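Local coordinates for protein insulinase family protease (Yersinia pestis, PDB 3GO9) that is probably a protease of the insulinase (M16) family and binds zinc ions in the crystal, at residues 103-115 and 159-172. Residues are numbered along the deposited sequence; the frame is centred on the assembly and turned at random. Where two conformers were deposited one is given.
Sequences PLPPAITSYDFTL and PIATFPQNIQEPWW. With ZN (zinc ion), chain C.
Ala-161 joins edge strand 160-162 to strand 107-109 in parallel: its N donates to Ala-107 O (3.0 Å) and its O accepts from Thr-109 N (2.8 Å), before Phe-163 N continues the ladder to Thr-109 O. The short methyl of Ala-161 lets Pro-105 CG come to 3.6 Å from its CB and Ile-108 CG1 lie close by. CG2 of Ile-108, anti to the backbone N, rests on the Thr-162 to Phe-163 peptide and reaches Phe-163 CB. On the other face, Thr-109 turns CG2 onto Ile-160 CG2 (3.7 Å), while its OG1 hydrogen-bonds His-72 ND1. His-72 NE2, Asp-158 and Ile-160 O bind one zinc, so Thr-109 is a second-shell partner.

Just beyond the Thr-109 pairing, Ser-110 OG, swung away from its own N (chi1 -174°), donates to Phe-163 O at 2.6 Å and lies at the edge of the Phe-163 ring, near its plane. Next, Tyr-111 extends its phenol to Trp-172, whose NE1 gives a nearly straight bond to OH (2.9 Å, 172°) in the indole plane. Pro-164, behind a cis peptide, puts CG over the indole's centre and CD at the phenol's edge. Main-chain pairing thus passes into directional side-chain bonds, tying the zinc-holding sheet edge to helix 170-175 farther along.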
# COMPACT_ATOMS: atom_id res chain seq x y z
N PRO A 103 14.81 4.34 -0.45
CA PRO A 103 14.77 5.24 -1.62
C PRO A 103 13.72 4.77 -2.57
O PRO A 103 13.47 3.56 -2.68
CB PRO A 103 16.15 5.13 -2.22
CG PRO A 103 16.70 3.79 -1.65
CD PRO A 103 16.12 3.69 -0.29
N LEU A 104 13.08 5.74 -3.22
CA LEU A 104 12.03 5.45 -4.19
C LEU A 104 12.52 5.69 -5.58
O LEU A 104 13.30 6.59 -5.84
CB LEU A 104 10.81 6.32 -3.95
CG LEU A 104 9.99 5.98 -2.71
CD1 LEU A 104 8.88 6.99 -2.44
CD2 LEU A 104 9.40 4.59 -2.84
N PRO A 105 12.02 4.88 -6.49
CA PRO A 105 12.30 5.25 -7.88
C PRO A 105 11.62 6.55 -8.25
O PRO A 105 10.60 6.93 -7.65
CB PRO A 105 11.73 4.09 -8.68
CG PRO A 105 10.72 3.43 -7.80
CD PRO A 105 11.08 3.75 -6.37
N PRO A 106 12.09 7.19 -9.32
CA PRO A 106 11.47 8.46 -9.73
C PRO A 106 10.00 8.37 -10.04
O PRO A 106 9.24 9.29 -9.78
CB PRO A 106 12.27 8.87 -10.96
CG PRO A 106 13.56 8.22 -10.79
CD PRO A 106 13.26 6.88 -10.15
N ALA A 107 9.61 7.25 -10.61
CA ALA A 107 8.19 6.99 -10.81
C ALA A 107 7.90 5.51 -10.71
O ALA A 107 8.76 4.66 -10.96
CB ALA A 107 7.72 7.49 -12.16
N ILE A 108 6.68 5.25 -10.28
CA ILE A 108 6.10 3.93 -10.18
C ILE A 108 4.82 3.98 -10.94
O ILE A 108 3.99 4.88 -10.71
CB ILE A 108 5.75 3.58 -8.68
CG1 ILE A 108 7.02 3.52 -7.84
CG2 ILE A 108 4.92 2.27 -8.60
CD1 ILE A 108 6.77 3.54 -6.35
N THR A 109 4.62 3.06 -11.88
CA THR A 109 3.35 3.01 -12.59
C THR A 109 2.60 1.72 -12.33
O THR A 109 3.20 0.69 -12.00
CB THR A 109 3.52 3.21 -14.10
OG1 THR A 109 4.03 2.04 -14.70
CG2 THR A 109 4.44 4.41 -14.40
N SER A 110 1.29 1.77 -12.42
CA SER A 110 0.50 0.65 -12.01
C SER A 110 -0.75 0.58 -12.90
O SER A 110 -0.77 1.16 -13.99
CB SER A 110 0.20 0.80 -10.50
OG SER A 110 -0.47 -0.34 -9.97
N TYR A 111 -1.75 -0.18 -12.47
CA TYR A 111 -2.96 -0.35 -13.23
C TYR A 111 -3.78 0.92 -13.31
O TYR A 111 -4.35 1.23 -14.31
CB TYR A 111 -3.76 -1.49 -12.54
CG TYR A 111 -3.09 -2.79 -12.63
CD1 TYR A 111 -3.15 -3.55 -13.81
CD2 TYR A 111 -2.30 -3.30 -11.59
CE1 TYR A 111 -2.44 -4.77 -13.91
CE2 TYR A 111 -1.64 -4.51 -11.69
CZ TYR A 111 -1.72 -5.25 -12.85
OH TYR A 111 -1.03 -6.46 -12.95
N ASP A 112 -3.87 1.64 -12.18
CA ASP A 112 -4.76 2.79 -12.08
C ASP A 112 -4.12 4.06 -11.58
O ASP A 112 -4.82 5.05 -11.38
CB ASP A 112 -6.05 2.49 -11.28
CG ASP A 112 -5.83 2.20 -9.84
OD1 ASP A 112 -4.69 2.27 -9.38
OD2 ASP A 112 -6.86 1.84 -9.18
N PHE A 113 -2.80 4.06 -11.49
CA PHE A 113 -2.07 5.25 -11.11
C PHE A 113 -0.64 5.25 -11.61
O PHE A 113 -0.06 4.21 -11.92
CB PHE A 113 -2.08 5.50 -9.57
CG PHE A 113 -1.23 4.57 -8.80
CD1 PHE A 113 0.11 4.87 -8.53
CD2 PHE A 113 -1.76 3.36 -8.31
CE1 PHE A 113 0.90 4.00 -7.79
CE2 PHE A 113 -0.94 2.45 -7.61
CZ PHE A 113 0.34 2.78 -7.32
N THR A 114 -0.09 6.46 -11.66
CA THR A 114 1.36 6.72 -11.75
C THR A 114 1.75 7.61 -10.58
O THR A 114 1.09 8.63 -10.31
CB THR A 114 1.64 7.45 -13.05
OG1 THR A 114 1.27 6.57 -14.12
CG2 THR A 114 3.12 7.79 -13.26
N LEU A 115 2.85 7.30 -9.92
CA LEU A 115 3.30 8.03 -8.74
C LEU A 115 4.70 8.53 -9.01
O LEU A 115 5.63 7.70 -9.20
CB LEU A 115 3.32 7.10 -7.52
CG LEU A 115 3.97 7.66 -6.24
CD1 LEU A 115 3.10 8.78 -5.73
CD2 LEU A 115 4.13 6.60 -5.14
N PRO A 159 14.44 2.92 -15.07
CA PRO A 159 14.27 3.56 -13.78
C PRO A 159 12.84 3.59 -13.28
O PRO A 159 12.59 4.00 -12.16
CB PRO A 159 14.77 4.99 -14.04
CG PRO A 159 14.41 5.24 -15.43
CD PRO A 159 14.55 3.88 -16.16
N ILE A 160 11.88 3.14 -14.09
CA ILE A 160 10.46 3.21 -13.73
C ILE A 160 9.96 1.87 -13.18
O ILE A 160 10.06 0.82 -13.84
CB ILE A 160 9.60 3.61 -14.97
CG1 ILE A 160 10.21 4.86 -15.66
CG2 ILE A 160 8.11 3.91 -14.56
CD1 ILE A 160 10.49 6.08 -14.73
N ALA A 161 9.47 1.89 -11.96
CA ALA A 161 9.03 0.70 -11.29
C ALA A 161 7.57 0.46 -11.54
O ALA A 161 6.86 1.32 -12.10
CB ALA A 161 9.26 0.82 -9.77
N THR A 162 7.13 -0.71 -11.13
CA THR A 162 5.70 -0.99 -11.15
C THR A 162 5.14 -1.21 -9.75
O THR A 162 5.88 -1.43 -8.80
CB THR A 162 5.42 -2.27 -11.97
OG1 THR A 162 6.16 -3.38 -11.44
CG2 THR A 162 5.83 -2.10 -13.44
N PHE A 163 3.83 -1.09 -9.62
CA PHE A 163 3.13 -1.62 -8.44
C PHE A 163 2.06 -2.60 -8.91
O PHE A 163 1.24 -2.22 -9.75
CB PHE A 163 2.47 -0.55 -7.62
CG PHE A 163 1.75 -1.13 -6.44
CD1 PHE A 163 2.49 -1.58 -5.35
CD2 PHE A 163 0.38 -1.38 -6.50
CE1 PHE A 163 1.85 -2.19 -4.29
CE2 PHE A 163 -0.28 -2.00 -5.43
CZ PHE A 163 0.48 -2.40 -4.33
N PRO A 164 2.03 -3.84 -8.37
CA PRO A 164 3.02 -4.47 -7.51
C PRO A 164 4.41 -4.42 -8.14
O PRO A 164 4.61 -4.29 -9.37
CB PRO A 164 2.50 -5.93 -7.37
CG PRO A 164 1.02 -5.77 -7.48
CD PRO A 164 0.89 -4.74 -8.60
N GLN A 165 5.42 -4.54 -7.28
CA GLN A 165 6.76 -4.39 -7.69
C GLN A 165 7.23 -5.46 -8.70
O GLN A 165 8.02 -5.17 -9.60
CB GLN A 165 7.67 -4.36 -6.44
CG GLN A 165 9.09 -4.43 -6.75
CD GLN A 165 9.94 -4.06 -5.52
OE1 GLN A 165 11.03 -3.52 -5.66
NE2 GLN A 165 9.41 -4.35 -4.32
N ASN A 166 6.67 -6.67 -8.58
CA ASN A 166 7.00 -7.73 -9.49
C ASN A 166 5.72 -8.33 -10.07
O ASN A 166 5.04 -9.13 -9.42
CB ASN A 166 7.83 -8.84 -8.80
CG ASN A 166 8.16 -9.97 -9.75
OD1 ASN A 166 7.94 -9.89 -10.97
ND2 ASN A 166 8.74 -11.05 -9.19
N ILE A 167 5.37 -7.86 -11.26
CA ILE A 167 4.09 -8.27 -11.91
C ILE A 167 4.19 -9.71 -12.34
O ILE A 167 3.17 -10.37 -12.53
CB ILE A 167 3.86 -7.35 -13.12
CG1 ILE A 167 3.70 -5.88 -12.66
CG2 ILE A 167 2.67 -7.77 -13.91
CD1 ILE A 167 2.52 -5.53 -11.76
N GLN A 168 5.42 -10.19 -12.50
CA GLN A 168 5.71 -11.53 -13.03
C GLN A 168 5.66 -12.67 -11.97
O GLN A 168 5.81 -13.83 -12.30
CB GLN A 168 7.10 -11.53 -13.73
CG GLN A 168 7.47 -10.25 -14.52
CD GLN A 168 6.49 -9.96 -15.62
OE1 GLN A 168 5.86 -10.87 -16.13
NE2 GLN A 168 6.33 -8.67 -15.97
N GLU A 169 5.53 -12.33 -10.71
CA GLU A 169 5.40 -13.31 -9.63
C GLU A 169 4.30 -14.32 -9.98
O GLU A 169 3.20 -13.91 -10.25
CB GLU A 169 4.93 -12.58 -8.37
CG GLU A 169 5.89 -12.44 -7.26
CD GLU A 169 5.15 -12.57 -5.95
OE1 GLU A 169 4.33 -11.68 -5.63
OE2 GLU A 169 5.38 -13.59 -5.26
N PRO A 170 4.59 -15.65 -9.94
CA PRO A 170 3.46 -16.57 -10.15
C PRO A 170 2.24 -16.38 -9.22
O PRO A 170 1.08 -16.56 -9.65
CB PRO A 170 4.08 -17.95 -9.92
CG PRO A 170 5.52 -17.76 -10.42
CD PRO A 170 5.89 -16.35 -10.05
N TRP A 171 2.48 -15.97 -7.99
CA TRP A 171 1.39 -15.58 -7.11
C TRP A 171 0.50 -14.47 -7.71
O TRP A 171 -0.73 -14.52 -7.66
CB TRP A 171 1.88 -15.12 -5.75
CG TRP A 171 0.89 -14.37 -4.98
CD1 TRP A 171 0.93 -13.04 -4.74
CD2 TRP A 171 -0.37 -14.84 -4.43
NE1 TRP A 171 -0.18 -12.65 -4.06
CE2 TRP A 171 -0.99 -13.72 -3.84
CE3 TRP A 171 -1.01 -16.07 -4.38
CZ2 TRP A 171 -2.22 -13.80 -3.20
CZ3 TRP A 171 -2.27 -16.16 -3.71
CH2 TRP A 171 -2.85 -15.01 -3.14
N TRP A 172 1.13 -13.41 -8.22
CA TRP A 172 0.36 -12.35 -8.83
C TRP A 172 -0.41 -12.81 -10.06
O TRP A 172 -1.60 -12.46 -10.18
CB TRP A 172 1.26 -11.11 -9.09
CG TRP A 172 0.44 -9.92 -9.51
CD1 TRP A 172 0.54 -9.26 -10.69
CD2 TRP A 172 -0.59 -9.25 -8.75
NE1 TRP A 172 -0.39 -8.22 -10.72
CE2 TRP A 172 -1.08 -8.20 -9.54
CE3 TRP A 172 -1.13 -9.44 -7.48
CZ2 TRP A 172 -2.10 -7.37 -9.12
CZ3 TRP A 172 -2.14 -8.58 -7.05
CH2 TRP A 172 -2.62 -7.58 -7.87
ZN ZN C . 9.78 -0.47 -15.81
O HOH W 1 9.86 -0.99 -17.36
O HOH W 2 9.22 -1.87 -14.67